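Side-chain contacts in type C neurotoxin (Clostridium botulinum, PDB 3PME), which forms the receptor-binding domain of a C/D mosaic botulinum neurotoxin and probably attaches the toxin to ganglioside- or phosphatidylethanolamine-bearing nerve membranes: residues I273-A278 and W403-R408; R220-I223 and N229-K232. All coordinates share one frame; numbering follows the deposited sequence.

Contact 1: residues I273-A278 and W403-R408; sequences ITIKSA and WKFISR
A small, wholly apolar contact inside the C-terminal beta-trefoil half of the protein brings Ile273 and Ile275 of strand 273-277 against the ring of Phe405 on strand 403-406, near the chain's C-terminal end. The two strands do not pair with each other: their nearest CA atoms, those of Ile273 and Phe405, are 9.1 Å apart, and they meet only through side chains. Strand 403-406 pairs instead with strand 238-241, while strand 273-277 runs antiparallel to strand 292-299. Along strand 273-277, alternate residues divide between two environments. Thr274 and Lys276 turn to the partly exposed side, where Lys276 forms a salt bridge with Asp234, and the two isoleucines go into the core.

They reach the ring from different directions. Ile275 sends its CG1 branch out extended (chi2 172°), which carries CD1 over one face of Phe405, 4.1 Å above the plane and displaced toward the rim; the two side chains cross at about a right angle. Ile273 starts less directly aimed. Its chi1 of 56° sets CG1 between backbone N and carbonyl carbon, and the bend at chi2 then lowers CD1 to the ring edge, close to the ring plane. One methyl above and one at the side thus limit where the phenyl group can lie. Met239 of strand 238-241 and Ser356 and Ile358 of strand 356-360 also touch Phe405. The methyls meet neighbouring ring carbons: Ile275 CD1 is closest to Phe405 CE1, and Ile273 CD1 lies 4.3 Å from Phe405 CD1.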
loop_
_atom_site.group_PDB
_atom_site.type_symbol
_atom_site.label_atom_id
_atom_site.label_comp_id
_atom_site.label_asym_id
_atom_site.label_seq_id
_atom_site.Cartn_x
_atom_site.Cartn_y
_atom_site.Cartn_z
ATOM N N ILE A 273 -15.243 5.121 9.847
ATOM C CA ILE A 273 -15.864 6.192 9.085
ATOM C C ILE A 273 -16.050 5.798 7.617
ATOM O O ILE A 273 -15.502 4.792 7.151
ATOM C CB ILE A 273 -15.064 7.512 9.220
ATOM C CG1 ILE A 273 -13.592 7.342 8.797
ATOM C CG2 ILE A 273 -15.143 8.017 10.660
ATOM C CD1 ILE A 273 -13.391 7.271 7.285
ATOM N N THR A 274 -16.858 6.564 6.892
ATOM C CA THR A 274 -16.861 6.494 5.440
ATOM C C THR A 274 -16.581 7.891 4.902
ATOM O O THR A 274 -16.783 8.884 5.593
ATOM C CB THR A 274 -18.165 5.974 4.868
ATOM O OG1 THR A 274 -19.226 6.841 5.279
ATOM C CG2 THR A 274 -18.443 4.563 5.371
ATOM N N ILE A 275 -16.057 7.959 3.684
ATOM C CA ILE A 275 -15.712 9.239 3.083
ATOM C C ILE A 275 -16.685 9.521 1.954
ATOM O O ILE A 275 -16.974 8.639 1.130
ATOM C CB ILE A 275 -14.253 9.245 2.557
ATOM C CG1 ILE A 275 -13.292 8.820 3.668
ATOM C CG2 ILE A 275 -13.883 10.629 2.024
ATOM C CD1 ILE A 275 -11.857 8.599 3.185
ATOM N N LYS A 276 -17.217 10.737 1.939
ATOM C CA LYS A 276 -18.188 11.141 0.935
ATOM C C LYS A 276 -17.621 12.253 0.064
ATOM O O LYS A 276 -16.831 13.072 0.520
ATOM C CB LYS A 276 -19.479 11.625 1.607
ATOM C CG LYS A 276 -20.126 10.615 2.543
ATOM C CD LYS A 276 -20.721 9.485 1.752
ATOM C CE LYS A 276 -21.533 8.549 2.619
ATOM N NZ LYS A 276 -22.105 7.464 1.780
ATOM N N SER A 277 -18.012 12.269 -1.205
ATOM C CA SER A 277 -17.526 13.290 -2.125
ATOM C C SER A 277 -18.342 14.570 -2.013
ATOM O O SER A 277 -19.571 14.528 -2.071
ATOM C CB SER A 277 -17.590 12.779 -3.561
ATOM O OG SER A 277 -17.163 13.792 -4.453
ATOM N N ALA A 278 -17.660 15.699 -1.855
ATOM C CA ALA A 278 -18.337 16.995 -1.819
ATOM C C ALA A 278 -18.598 17.506 -3.230
ATOM O O ALA A 278 -19.205 18.566 -3.413
ATOM C CB ALA A 278 -17.518 18.000 -1.039
ATOM N N TRP A 403 -2.282 10.873 8.250
ATOM C CA TRP A 403 -3.446 10.016 8.508
ATOM C C TRP A 403 -3.460 8.791 7.613
ATOM O O TRP A 403 -3.053 8.853 6.451
ATOM C CB TRP A 403 -4.745 10.811 8.306
ATOM C CG TRP A 403 -4.789 12.004 9.195
ATOM C CD1 TRP A 403 -4.294 13.243 8.925
ATOM C CD2 TRP A 403 -5.289 12.052 10.533
ATOM N NE1 TRP A 403 -4.471 14.071 10.007
ATOM C CE2 TRP A 403 -5.090 13.367 11.007
ATOM C CE3 TRP A 403 -5.900 11.117 11.372
ATOM C CZ2 TRP A 403 -5.469 13.764 12.285
ATOM C CZ3 TRP A 403 -6.293 11.525 12.651
ATOM C CH2 TRP A 403 -6.066 12.828 13.087
ATOM N N LYS A 404 -3.941 7.680 8.164
ATOM C CA LYS A 404 -4.078 6.446 7.395
ATOM C C LYS A 404 -5.487 5.910 7.570
ATOM O O LYS A 404 -6.190 6.270 8.525
ATOM C CB LYS A 404 -3.051 5.395 7.823
ATOM C CG LYS A 404 -1.605 5.783 7.548
ATOM C CD LYS A 404 -0.695 4.628 7.940
ATOM C CE LYS A 404 0.721 4.831 7.440
ATOM N NZ LYS A 404 1.543 3.613 7.649
ATOM N N PHE A 405 -5.893 5.069 6.628
ATOM C CA PHE A 405 -7.260 4.573 6.571
ATOM C C PHE A 405 -7.224 3.064 6.417
ATOM O O PHE A 405 -6.832 2.534 5.364
ATOM C CB PHE A 405 -8.000 5.238 5.413
ATOM C CG PHE A 405 -8.151 6.725 5.582
ATOM C CD1 PHE A 405 -9.237 7.242 6.260
ATOM C CD2 PHE A 405 -7.195 7.601 5.081
ATOM C CE1 PHE A 405 -9.376 8.615 6.441
ATOM C CE2 PHE A 405 -7.325 8.971 5.260
ATOM C CZ PHE A 405 -8.425 9.478 5.934
ATOM N N ILE A 406 -7.631 2.357 7.470
ATOM C CA ILE A 406 -7.507 0.906 7.443
ATOM C C ILE A 406 -8.795 0.265 6.979
ATOM O O ILE A 406 -9.795 0.311 7.685
ATOM C CB ILE A 406 -7.129 0.334 8.815
ATOM C CG1 ILE A 406 -5.859 1.002 9.347
ATOM C CG2 ILE A 406 -6.934 -1.175 8.709
ATOM C CD1 ILE A 406 -5.519 0.565 10.764
ATOM N N SER A 407 -8.767 -0.331 5.793
ATOM C CA SER A 407 -9.905 -1.091 5.290
ATOM C C SER A 407 -9.834 -2.536 5.789
ATOM O O SER A 407 -8.742 -3.060 6.083
ATOM C CB SER A 407 -9.888 -1.080 3.768
ATOM O OG SER A 407 -8.612 -1.551 3.310
ATOM N N ARG A 408 -10.988 -3.190 5.875
ATOM C CA ARG A 408 -11.003 -4.625 6.100
ATOM C C ARG A 408 -10.621 -5.289 4.791
ATOM O O ARG A 408 -11.383 -5.302 3.826
ATOM C CB ARG A 408 -12.372 -5.082 6.602
ATOM C CG ARG A 408 -12.694 -4.467 7.956
ATOM C CD ARG A 408 -13.908 -5.116 8.591
ATOM N NE ARG A 408 -13.604 -6.453 9.092
ATOM C CZ ARG A 408 -13.543 -6.773 10.382
ATOM N NH1 ARG A 408 -13.773 -5.851 11.309
ATOM N NH2 ARG A 408 -13.260 -8.016 10.742
#

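Contact 2: residues R220-I223 and N229-K232; sequences RNVI and NPLK
Ile223 and Leu231 hold two passes of one loop together, with Val222 and Pro230 meeting beside them. The tight part centres on a backbone bond: Leu231 N donates to Ile223 O at 2.8 Å, nearly straight at 169° about the hydrogen. Leu231 CB also approaches Ile223 O, at 3.3 Å, so this oxygen is closely covered by the residue it bonds.

From that anchor the Ile223 and Leu231 side chains run side by side in the same direction, and Ile223 CG2 packs on Leu231 CD2 at 3.7 Å. Both continue onto Ile345 of strand 343-347. Val222 makes the second apolar touch: with CG1 opposite the backbone N (chi1 -180°), that methyl lies against the proline ring, 3.7 Å from Pro230 CB and 3.9 Å from Pro230 CA.

Packing gives way toward the ends of the segments. Asn221 is exposed, Arg220 is partly so and is held by a salt bridge to Glu215 rather than by the facing segment, and the CB atoms of Lys232 and Asn229 are directed away from the facing segment. Asn229 is nonetheless buried: its OD1 accepts from Trp140 NE1, and its ND2 donates to Asp409 OD1. Trp140, like Tyr39, which touches Pro230, belongs to the N-terminal, concanavalin-like part of the protein. The folded-back loop therefore sits at the join between the two halves of the clostridial receptor-binding domain, where the chain leaves helix 207-218 and enters the beta-trefoil.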
loop_
_atom_site.group_PDB
_atom_site.type_symbol
_atom_site.label_atom_id
_atom_site.label_comp_id
_atom_site.label_asym_id
_atom_site.label_seq_id
_atom_site.Cartn_x
_atom_site.Cartn_y
_atom_site.Cartn_z
ATOM N N ARG A 220 0.403 8.507 -8.154
ATOM C CA ARG A 220 0.461 9.609 -7.215
ATOM C C ARG A 220 -0.846 10.403 -7.169
ATOM O O ARG A 220 -1.058 11.155 -6.231
ATOM C CB ARG A 220 1.631 10.539 -7.542
ATOM C CG ARG A 220 2.994 9.892 -7.361
ATOM C CD ARG A 220 3.942 10.808 -6.605
ATOM N NE ARG A 220 5.243 10.179 -6.390
ATOM C CZ ARG A 220 5.619 9.586 -5.259
ATOM N NH1 ARG A 220 4.797 9.543 -4.221
ATOM N NH2 ARG A 220 6.826 9.046 -5.162
ATOM N N ASN A 221 -1.702 10.252 -8.178
ATOM C CA ASN A 221 -3.010 10.923 -8.149
ATOM C C ASN A 221 -3.964 10.331 -7.142
ATOM O O ASN A 221 -4.963 10.966 -6.785
ATOM C CB ASN A 221 -3.709 10.839 -9.502
ATOM C CG ASN A 221 -3.076 11.725 -10.538
ATOM O OD1 ASN A 221 -2.261 12.581 -10.215
ATOM N ND2 ASN A 221 -3.455 11.528 -11.792
ATOM N N VAL A 222 -3.687 9.104 -6.727
ATOM C CA VAL A 222 -4.666 8.310 -6.000
ATOM C C VAL A 222 -4.279 8.233 -4.533
ATOM O O VAL A 222 -3.164 7.841 -4.202
ATOM C CB VAL A 222 -4.772 6.884 -6.594
ATOM C CG1 VAL A 222 -5.796 6.059 -5.832
ATOM C CG2 VAL A 222 -5.135 6.950 -8.093
ATOM N N ILE A 223 -5.185 8.638 -3.646
ATOM C CA ILE A 223 -4.909 8.483 -2.226
ATOM C C ILE A 223 -4.958 6.996 -1.918
ATOM O O ILE A 223 -5.733 6.267 -2.530
ATOM C CB ILE A 223 -5.953 9.211 -1.351
ATOM C CG1 ILE A 223 -6.116 10.666 -1.798
ATOM C CG2 ILE A 223 -5.561 9.127 0.115
ATOM C CD1 ILE A 223 -4.888 11.539 -1.587
ATOM N N ASN A 229 -3.739 0.076 -1.236
ATOM C CA ASN A 229 -4.820 -0.003 -2.219
ATOM C C ASN A 229 -5.368 1.405 -2.467
ATOM O O ASN A 229 -5.244 2.282 -1.609
ATOM C CB ASN A 229 -5.997 -0.828 -1.684
ATOM C CG ASN A 229 -5.599 -2.199 -1.182
ATOM O OD1 ASN A 229 -4.828 -2.916 -1.818
ATOM N ND2 ASN A 229 -6.156 -2.587 -0.034
ATOM N N PRO A 230 -6.027 1.626 -3.617
ATOM C CA PRO A 230 -6.706 2.916 -3.792
ATOM C C PRO A 230 -7.761 3.146 -2.717
ATOM O O PRO A 230 -8.540 2.228 -2.401
ATOM C CB PRO A 230 -7.372 2.771 -5.164
ATOM C CG PRO A 230 -6.439 1.805 -5.893
ATOM C CD PRO A 230 -6.078 0.805 -4.836
ATOM N N LEU A 231 -7.772 4.357 -2.172
ATOM C CA LEU A 231 -8.802 4.787 -1.226
ATOM C C LEU A 231 -10.062 5.059 -2.030
ATOM O O LEU A 231 -9.984 5.572 -3.149
ATOM C CB LEU A 231 -8.329 6.048 -0.494
ATOM C CG LEU A 231 -9.053 6.357 0.818
ATOM C CD1 LEU A 231 -8.572 5.408 1.921
ATOM C CD2 LEU A 231 -8.817 7.798 1.209
ATOM N N LYS A 232 -11.217 4.689 -1.481
ATOM C CA LYS A 232 -12.478 4.826 -2.204
ATOM C C LYS A 232 -13.532 5.513 -1.364
ATOM O O LYS A 232 -13.584 5.350 -0.150
ATOM C CB LYS A 232 -13.016 3.456 -2.607
ATOM C CG LYS A 232 -12.125 2.681 -3.583
ATOM C CD LYS A 232 -12.596 1.237 -3.754
ATOM C CE LYS A 232 -12.368 0.427 -2.481
ATOM N NZ LYS A 232 -12.677 -1.029 -2.666
#

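Contact 2 comes first along the chain and closes before contact 1 opens; the centres are 11 Å apart, and all four segments belong to the C-terminal, trefoil-type receptor-binding region. Leu231 joins them: its CD1 packs 3.5 Å from Phe405 CB, and its CD2 lies 3.7 Å from Ile275 CD1. One leucine thus carries apolar packing from the entry loop at 220-232 to the apolar contact between strands 273-277 and 403-406. Contact 2 reaches the N-terminal half through Asn229 and Pro230, whereas contact 1 ties strand 273-277 to strand 403-406, close to the C-terminus. Together they connect the interdomain junction with the trefoil interior.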